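PDB 6C3R: protein 1A from Cricket paralysis virus, which suppresses insect antiviral RNA silencing by inactivating host AGO2 directly and by recruiting a cellular ubiquitin ligase complex that promotes AGO2 degradation. Local coordinates for residues F24-Y29 against Q121-V126; E79-V84 against A134-R139; K64-T69 against G104-S109. All coordinates share one frame; numbering follows the deposited sequence.

The centres of the three contacts lie about 14 Å from one another. Contacts 1 and 3 share the two-stranded parallel sheet: contact 1 packs helix 117-123 against strand 26-30, and contact 3 sets helix 53-70 against strand 104-108. Contact 2 joins helix 77-90 to helix 129-136 and the residues after it. Along the chain the segments run 24-29, 64-69, 79-84, 104-109, 121-126 and 134-139, so contact 3 falls wholly between the two halves of contact 1, whereas contact 2 interleaves with both others. Trp80 bridges them, touching Phe28 and Val108 and hydrogen-bonding to Ile66, which brings residues far apart in the sequence together.

Contact 1 (F24-Y29 against Q121-V126); sequences FFCTFY and QQWKLV
A chi1 of 161° sets the indole of Trp123 opposite its own backbone N and sends it from helix 117-123 across to strand 26-30, while Phe28, whose CG lies beside its own N and anti to the carbonyl carbon (chi1 -87°), turns a ring edge to meet it. The result is a T-shaped pair: the CD2-CE2 edge of Phe28 stands over one face of the indole, and the planes are inclined at 69°. The centroid of the Phe28 ring lies 4.8 Å from that of the tryptophan six-membered ring, and the closest atoms are Phe28 CD2 and Trp123 CE2, 3.5 Å apart. Cys26 takes a different part of the same indole. Its CB approaches Trp123 CZ2 at 3.6 Å, and its SG sits at the ring edge, in plane, 3.7 Å from Trp123 CH2, a Cys sulfur-aromatic contact. Trp123 NE1 is buried but satisfied, giving its hydrogen to Leu21 O, a bond that also limits rotation of the indole. At the far end of the contact Phe24 makes its approach through CB, 3.5 Å from Val126 O and 3.9 Å from Val126 CG1. Val126 closes a type I beta turn that begins at Trp123 and carries the chain out of the helix. Phe28 has a second edge-to-face partner in Phe120 of helix 117-123 and also touches Trp80 of helix 77-90; Leu106 of the parallel strand 104-108 packs on both Cys26 and Phe28, and helix 129-136 reaches Val126 through Cys132.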
# COMPACT_ATOMS: atom_id res chain seq x y z
N PHE A 24 -9.69 -12.13 -5.27
CA PHE A 24 -9.37 -10.81 -5.79
C PHE A 24 -8.22 -10.13 -5.03
O PHE A 24 -8.42 -9.58 -3.95
CB PHE A 24 -10.64 -9.94 -5.73
CG PHE A 24 -10.55 -8.67 -6.52
CD1 PHE A 24 -10.17 -8.69 -7.86
CD2 PHE A 24 -10.85 -7.44 -5.92
CE1 PHE A 24 -10.08 -7.52 -8.59
CE2 PHE A 24 -10.76 -6.26 -6.66
CZ PHE A 24 -10.38 -6.30 -7.99
N PHE A 25 -7.02 -10.18 -5.62
CA PHE A 25 -5.76 -9.69 -5.00
C PHE A 25 -5.53 -10.24 -3.60
O PHE A 25 -4.88 -9.60 -2.77
CB PHE A 25 -5.69 -8.15 -5.00
CG PHE A 25 -5.76 -7.57 -6.37
CD1 PHE A 25 -4.75 -7.84 -7.30
CD2 PHE A 25 -6.83 -6.77 -6.76
CE1 PHE A 25 -4.81 -7.32 -8.58
CE2 PHE A 25 -6.89 -6.24 -8.04
CZ PHE A 25 -5.88 -6.53 -8.96
N CYS A 26 -6.03 -11.45 -3.37
CA CYS A 26 -5.91 -12.11 -2.09
C CYS A 26 -6.24 -13.58 -2.24
O CYS A 26 -7.22 -13.93 -2.91
CB CYS A 26 -6.84 -11.46 -1.06
SG CYS A 26 -6.48 -11.96 0.64
N THR A 27 -5.43 -14.42 -1.61
CA THR A 27 -5.66 -15.86 -1.58
C THR A 27 -5.64 -16.39 -0.13
O THR A 27 -4.98 -15.83 0.75
CB THR A 27 -4.64 -16.60 -2.48
OG1 THR A 27 -4.97 -17.99 -2.55
CG2 THR A 27 -3.20 -16.47 -1.96
N PHE A 28 -6.37 -17.48 0.10
CA PHE A 28 -6.41 -18.15 1.40
C PHE A 28 -5.60 -19.44 1.32
O PHE A 28 -5.63 -20.11 0.29
CB PHE A 28 -7.84 -18.55 1.79
CG PHE A 28 -8.61 -17.50 2.50
CD1 PHE A 28 -8.48 -17.35 3.88
CD2 PHE A 28 -9.51 -16.69 1.82
CE1 PHE A 28 -9.22 -16.39 4.56
CE2 PHE A 28 -10.25 -15.73 2.50
CZ PHE A 28 -10.10 -15.58 3.87
N TYR A 29 -4.93 -19.79 2.42
CA TYR A 29 -4.30 -21.10 2.59
C TYR A 29 -5.03 -21.74 3.74
O TYR A 29 -5.60 -21.04 4.57
CB TYR A 29 -2.82 -20.97 2.96
CG TYR A 29 -1.85 -20.57 1.86
CD1 TYR A 29 -2.27 -20.25 0.56
CD2 TYR A 29 -0.48 -20.48 2.15
CE1 TYR A 29 -1.36 -19.89 -0.42
CE2 TYR A 29 0.44 -20.10 1.18
CZ TYR A 29 -0.00 -19.81 -0.10
OH TYR A 29 0.91 -19.42 -1.06
N GLN A 121 -15.86 -20.78 -2.07
CA GLN A 121 -16.11 -20.92 -3.49
C GLN A 121 -16.55 -19.57 -4.11
O GLN A 121 -16.11 -19.20 -5.22
CB GLN A 121 -17.14 -22.05 -3.71
CG GLN A 121 -17.15 -22.62 -5.11
CD GLN A 121 -15.91 -23.44 -5.42
OE1 GLN A 121 -15.79 -24.59 -4.99
NE2 GLN A 121 -14.99 -22.85 -6.21
N GLN A 122 -17.38 -18.81 -3.39
CA GLN A 122 -17.75 -17.47 -3.83
C GLN A 122 -16.62 -16.47 -3.72
O GLN A 122 -16.40 -15.68 -4.64
CB GLN A 122 -18.94 -16.94 -3.09
CG GLN A 122 -19.37 -15.54 -3.56
CD GLN A 122 -19.59 -15.36 -5.08
OE1 GLN A 122 -19.85 -16.33 -5.81
NE2 GLN A 122 -19.51 -14.10 -5.54
N TRP A 123 -15.91 -16.48 -2.60
CA TRP A 123 -14.67 -15.73 -2.46
C TRP A 123 -13.84 -15.72 -3.75
O TRP A 123 -13.30 -14.68 -4.12
CB TRP A 123 -13.85 -16.32 -1.31
CG TRP A 123 -12.40 -15.96 -1.34
CD1 TRP A 123 -11.38 -16.69 -1.89
CD2 TRP A 123 -11.81 -14.79 -0.79
NE1 TRP A 123 -10.19 -16.03 -1.72
CE2 TRP A 123 -10.43 -14.86 -1.05
CE3 TRP A 123 -12.31 -13.69 -0.09
CZ2 TRP A 123 -9.54 -13.86 -0.62
CZ3 TRP A 123 -11.43 -12.70 0.33
CH2 TRP A 123 -10.06 -12.79 0.05
N LYS A 124 -13.71 -16.88 -4.42
CA LYS A 124 -12.87 -17.01 -5.61
C LYS A 124 -13.35 -16.21 -6.82
O LYS A 124 -12.57 -15.88 -7.71
CB LYS A 124 -12.75 -18.47 -6.06
CG LYS A 124 -11.89 -19.34 -5.17
CD LYS A 124 -11.65 -20.69 -5.82
CE LYS A 124 -10.58 -20.62 -6.90
NZ LYS A 124 -10.19 -21.99 -7.30
N LEU A 125 -14.65 -15.93 -6.87
CA LEU A 125 -15.27 -15.27 -8.00
C LEU A 125 -15.39 -13.75 -7.87
O LEU A 125 -15.89 -13.11 -8.80
CB LEU A 125 -16.65 -15.86 -8.21
CG LEU A 125 -16.67 -17.37 -8.47
CD1 LEU A 125 -18.07 -17.94 -8.29
CD2 LEU A 125 -16.10 -17.64 -9.85
N VAL A 126 -14.94 -13.18 -6.75
CA VAL A 126 -14.99 -11.72 -6.52
C VAL A 126 -14.11 -11.05 -7.58
O VAL A 126 -12.98 -11.48 -7.79
CB VAL A 126 -14.54 -11.33 -5.08
CG1 VAL A 126 -14.44 -9.82 -4.90
CG2 VAL A 126 -15.51 -11.90 -4.05

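Contact 2 (E79-V84 against A134-R139); sequences EWKGLV and AFLRKR
Lys81 faces Leu136 and its neighbours from helix 77-90, and its side chain follows the chain leaving helix 129-136. CB lies 4.0 Å from Leu136 O, and CG comes within 4.4 Å of Leu136 CD2. A bend about the CG-CD bond (chi3 60°) places CE 3.5 Å from Phe135 O. NZ then reaches Arg137 O at 3.4 Å, a weak hydrogen bond; its stronger partner is the carboxylate of Glu78, which forms a salt bridge with it. Arg139 NH1 is also near, 3.8 Å from Lys81 NZ, and Glu78, touched by the Arg139 side chain as well, probably offsets the closeness of these two positive charges. The Arg139 guanidinium, though poorly ordered, is modelled end-on, with NH1 and NH2 both donating to Ala134 O, which lies near the guanidinium plane. Two residues before Lys81 stands Glu79; bends at its chi2 and at chi3 of Lys138 bring the two side chains obliquely across each other. Lys138 NZ gives a 2.7 Å hydrogen bond to Glu79 OE1 within a salt bridge, entering on the syn side and 23° out of the carboxylate plane. On the buried side the contact turns apolar, as Val84 CG1 packs on Leu136 CD1 at 3.9 Å with the two side chains at about a right angle. Trp119 of helix 117-123 covers both Lys81 and Leu136. The arrangement is that of a C-terminal tail leaving its helix and folding along a neighbouring one: an inverse gamma turn is centred on Lys138, where the tail passes helix 77-90. The side chain of Arg137 lies about 4 Å from that of Arg133, a residue involved in inhibiting host stress granule formation.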
# COMPACT_ATOMS: atom_id res chain seq x y z
N GLU A 79 -18.44 -11.01 12.22
CA GLU A 79 -17.29 -10.34 12.81
C GLU A 79 -15.99 -10.85 12.24
O GLU A 79 -15.06 -10.10 12.08
CB GLU A 79 -17.32 -10.51 14.32
CG GLU A 79 -18.49 -9.77 14.95
CD GLU A 79 -18.39 -8.27 14.76
OE1 GLU A 79 -19.41 -7.63 14.43
OE2 GLU A 79 -17.29 -7.72 14.96
N TRP A 80 -15.93 -12.14 11.94
CA TRP A 80 -14.80 -12.68 11.22
C TRP A 80 -14.67 -12.01 9.86
O TRP A 80 -13.56 -11.61 9.47
CB TRP A 80 -14.95 -14.18 11.04
CG TRP A 80 -13.77 -14.79 10.31
CD1 TRP A 80 -12.56 -15.13 10.84
CD2 TRP A 80 -13.69 -15.11 8.92
NE1 TRP A 80 -11.75 -15.65 9.88
CE2 TRP A 80 -12.42 -15.65 8.68
CE3 TRP A 80 -14.57 -14.98 7.85
CZ2 TRP A 80 -12.01 -16.07 7.41
CZ3 TRP A 80 -14.16 -15.40 6.59
CH2 TRP A 80 -12.90 -15.95 6.38
N LYS A 81 -15.78 -11.89 9.13
CA LYS A 81 -15.75 -11.25 7.83
C LYS A 81 -15.31 -9.82 7.88
O LYS A 81 -14.60 -9.37 6.98
CB LYS A 81 -17.10 -11.30 7.17
CG LYS A 81 -17.37 -12.63 6.48
CD LYS A 81 -18.86 -12.84 6.29
CE LYS A 81 -19.51 -11.76 5.44
NZ LYS A 81 -20.99 -11.81 5.63
N GLY A 82 -15.73 -9.09 8.91
CA GLY A 82 -15.29 -7.71 9.09
C GLY A 82 -13.78 -7.61 9.24
O GLY A 82 -13.19 -6.65 8.76
N LEU A 83 -13.15 -8.58 9.90
CA LEU A 83 -11.69 -8.62 9.99
C LEU A 83 -11.07 -8.82 8.62
O LEU A 83 -10.12 -8.16 8.26
CB LEU A 83 -11.21 -9.75 10.91
CG LEU A 83 -11.45 -9.69 12.42
CD1 LEU A 83 -11.19 -11.04 13.06
CD2 LEU A 83 -10.56 -8.64 13.04
N VAL A 84 -11.62 -9.73 7.84
CA VAL A 84 -11.14 -9.90 6.48
C VAL A 84 -11.26 -8.59 5.70
O VAL A 84 -10.38 -8.23 4.95
CB VAL A 84 -11.88 -11.05 5.76
CG1 VAL A 84 -11.42 -11.17 4.33
CG2 VAL A 84 -11.62 -12.36 6.49
N ALA A 134 -19.49 -5.66 -0.79
CA ALA A 134 -20.83 -6.22 -0.60
C ALA A 134 -20.76 -7.62 -0.01
O ALA A 134 -21.49 -7.96 0.93
CB ALA A 134 -21.58 -6.22 -1.92
N PHE A 135 -19.86 -8.42 -0.57
CA PHE A 135 -19.58 -9.77 -0.10
C PHE A 135 -19.19 -9.85 1.36
O PHE A 135 -19.68 -10.72 2.09
CB PHE A 135 -18.48 -10.41 -0.95
CG PHE A 135 -18.22 -11.86 -0.63
CD1 PHE A 135 -19.22 -12.81 -0.78
CD2 PHE A 135 -16.97 -12.27 -0.19
CE1 PHE A 135 -18.99 -14.13 -0.49
CE2 PHE A 135 -16.73 -13.60 0.10
CZ PHE A 135 -17.74 -14.53 -0.06
N LEU A 136 -18.31 -8.96 1.80
CA LEU A 136 -17.86 -8.93 3.21
C LEU A 136 -18.69 -8.06 4.19
O LEU A 136 -18.34 -7.99 5.37
CB LEU A 136 -16.38 -8.53 3.28
CG LEU A 136 -15.38 -9.40 2.50
CD1 LEU A 136 -13.99 -8.78 2.60
CD2 LEU A 136 -15.38 -10.85 2.98
N ARG A 137 -19.77 -7.42 3.73
CA ARG A 137 -20.58 -6.59 4.63
C ARG A 137 -21.22 -7.41 5.74
O ARG A 137 -21.73 -8.50 5.51
CB ARG A 137 -21.68 -5.83 3.89
CG ARG A 137 -22.51 -4.95 4.83
CD ARG A 137 -23.17 -3.77 4.16
NE ARG A 137 -22.28 -2.61 3.98
CZ ARG A 137 -21.69 -2.22 2.84
NH1 ARG A 137 -21.87 -2.89 1.70
NH2 ARG A 137 -20.91 -1.14 2.86
N LYS A 138 -21.17 -6.86 6.95
CA LYS A 138 -21.66 -7.55 8.14
C LYS A 138 -23.18 -7.62 8.18
O LYS A 138 -23.84 -6.79 8.81
CB LYS A 138 -21.16 -6.87 9.41
CG LYS A 138 -19.65 -6.90 9.58
CD LYS A 138 -19.27 -6.74 11.04
CE LYS A 138 -19.73 -5.42 11.63
NZ LYS A 138 -19.42 -5.34 13.08
N ARG A 139 -23.73 -8.63 7.52
CA ARG A 139 -25.14 -8.99 7.67
C ARG A 139 -25.44 -9.40 9.12
O ARG A 139 -24.53 -9.67 9.90
CB ARG A 139 -25.49 -10.14 6.72
CG ARG A 139 -25.47 -9.71 5.25
CD ARG A 139 -25.14 -10.85 4.30
NE ARG A 139 -25.02 -10.38 2.92
CZ ARG A 139 -23.93 -9.83 2.36
NH1 ARG A 139 -22.80 -9.65 3.06
NH2 ARG A 139 -23.97 -9.45 1.08

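Contact 3 (K64-T69 against G104-S109); sequences KLIFLT and GLLIVS
Ile66 and Leu106 meet through branch ends, with their side chains crossing at about a right angle; Ile66 CD1 touches Leu106 CD2 at 3.5 Å. Phe67, one residue on, presents its ring edge to the strand. A chi1 of 178° carries this ring toward the strand, with CB 3.4 Å from Ile107 O and CD1 3.9 Å from Ile107 CG2. The peptide atoms Ile107 C and Val108 N lie in the ring plane at this edge, while CE1 continues to Ser109 N, 3.6 Å away. This is helix-on-sheet packing in which the axis of residues 64-69 and that of strand 104-108 differ in direction by 17° and approach to 6.8 Å. Strand 104-108 pairs in parallel with strand 26-30, its backbone hydrogen-bonding to Phe25, Thr27 and Tyr29. Polar groups join the two elements where the strand ends, since Ser70 OG bonds both Phe67 O and Ser109 N. Ser109 is the N-cap of the following helix 110-114, its OG making a weak bond to Phe112 N. Within helix 53-70, Thr69 OG1 donates to Leu65 O at 2.6 Å, tilted 24° from the carbonyl plane, and Thr69 N reaches the same oxygen from the opposite face. Leu83 and Trp80 of helix 77-90 cover Ile66 and Val108 respectively.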
# COMPACT_ATOMS: atom_id res chain seq x y z
N LYS A 64 -3.18 -12.67 11.73
CA LYS A 64 -3.12 -13.49 12.93
C LYS A 64 -4.51 -13.71 13.52
O LYS A 64 -4.89 -14.82 13.84
CB LYS A 64 -2.20 -12.83 13.93
CG LYS A 64 -1.59 -13.77 14.94
CD LYS A 64 -0.78 -13.00 15.97
CE LYS A 64 -0.09 -13.92 16.96
NZ LYS A 64 0.46 -13.18 18.14
N LEU A 65 -5.28 -12.63 13.63
CA LEU A 65 -6.62 -12.70 14.17
C LEU A 65 -7.53 -13.49 13.29
O LEU A 65 -8.38 -14.22 13.80
CB LEU A 65 -7.21 -11.29 14.35
CG LEU A 65 -6.60 -10.48 15.49
CD1 LEU A 65 -6.92 -9.00 15.33
CD2 LEU A 65 -7.08 -11.02 16.83
N ILE A 66 -7.38 -13.34 11.97
CA ILE A 66 -8.21 -14.05 11.03
C ILE A 66 -7.95 -15.54 11.17
O ILE A 66 -8.87 -16.33 11.02
CB ILE A 66 -7.98 -13.56 9.56
CG1 ILE A 66 -8.61 -12.18 9.38
CG2 ILE A 66 -8.54 -14.54 8.51
CD1 ILE A 66 -7.99 -11.35 8.26
N PHE A 67 -6.72 -15.93 11.48
CA PHE A 67 -6.46 -17.33 11.73
C PHE A 67 -6.96 -17.77 13.09
O PHE A 67 -7.66 -18.79 13.20
CB PHE A 67 -5.00 -17.70 11.63
CG PHE A 67 -4.79 -19.15 11.94
CD1 PHE A 67 -5.07 -20.11 10.98
CD2 PHE A 67 -4.41 -19.56 13.22
CE1 PHE A 67 -4.92 -21.46 11.27
CE2 PHE A 67 -4.26 -20.91 13.52
CZ PHE A 67 -4.51 -21.86 12.54
N LEU A 68 -6.54 -17.06 14.13
CA LEU A 68 -6.86 -17.50 15.48
C LEU A 68 -8.37 -17.57 15.70
O LEU A 68 -8.85 -18.49 16.32
CB LEU A 68 -6.25 -16.57 16.51
CG LEU A 68 -4.73 -16.54 16.65
CD1 LEU A 68 -4.40 -15.45 17.66
CD2 LEU A 68 -4.15 -17.85 17.11
N THR A 69 -9.12 -16.62 15.16
CA THR A 69 -10.58 -16.64 15.28
C THR A 69 -11.20 -17.77 14.45
O THR A 69 -12.27 -18.26 14.82
CB THR A 69 -11.23 -15.30 14.88
OG1 THR A 69 -10.87 -14.98 13.54
CG2 THR A 69 -10.83 -14.17 15.82
N GLY A 104 -2.55 -10.77 -1.55
CA GLY A 104 -2.40 -10.80 -0.10
C GLY A 104 -2.60 -12.21 0.42
O GLY A 104 -3.36 -12.97 -0.16
N LEU A 105 -1.92 -12.56 1.51
CA LEU A 105 -2.00 -13.92 2.04
C LEU A 105 -2.78 -13.98 3.35
O LEU A 105 -2.47 -13.24 4.29
CB LEU A 105 -0.60 -14.47 2.26
CG LEU A 105 -0.47 -15.88 2.84
CD1 LEU A 105 -1.33 -16.87 2.07
CD2 LEU A 105 0.98 -16.34 2.79
N LEU A 106 -3.78 -14.86 3.39
CA LEU A 106 -4.52 -15.17 4.61
C LEU A 106 -4.58 -16.65 4.85
O LEU A 106 -4.53 -17.43 3.92
CB LEU A 106 -5.95 -14.64 4.54
CG LEU A 106 -6.03 -13.12 4.64
CD1 LEU A 106 -7.41 -12.63 4.23
CD2 LEU A 106 -5.68 -12.61 6.02
N ILE A 107 -4.72 -17.01 6.12
CA ILE A 107 -4.71 -18.41 6.54
C ILE A 107 -5.86 -18.69 7.48
O ILE A 107 -6.15 -17.92 8.39
CB ILE A 107 -3.38 -18.80 7.24
CG1 ILE A 107 -2.21 -18.36 6.39
CG2 ILE A 107 -3.34 -20.30 7.52
CD1 ILE A 107 -0.86 -18.78 6.90
N VAL A 108 -6.46 -19.85 7.29
CA VAL A 108 -7.65 -20.25 8.02
C VAL A 108 -7.43 -21.72 8.40
O VAL A 108 -6.78 -22.43 7.67
CB VAL A 108 -8.88 -19.97 7.09
CG1 VAL A 108 -9.74 -21.19 6.80
CG2 VAL A 108 -9.71 -18.83 7.66
N SER A 109 -7.98 -22.17 9.52
CA SER A 109 -7.89 -23.59 9.87
C SER A 109 -8.76 -24.48 8.91
O SER A 109 -9.67 -23.96 8.24
CB SER A 109 -8.29 -23.83 11.33
OG SER A 109 -9.69 -23.85 11.51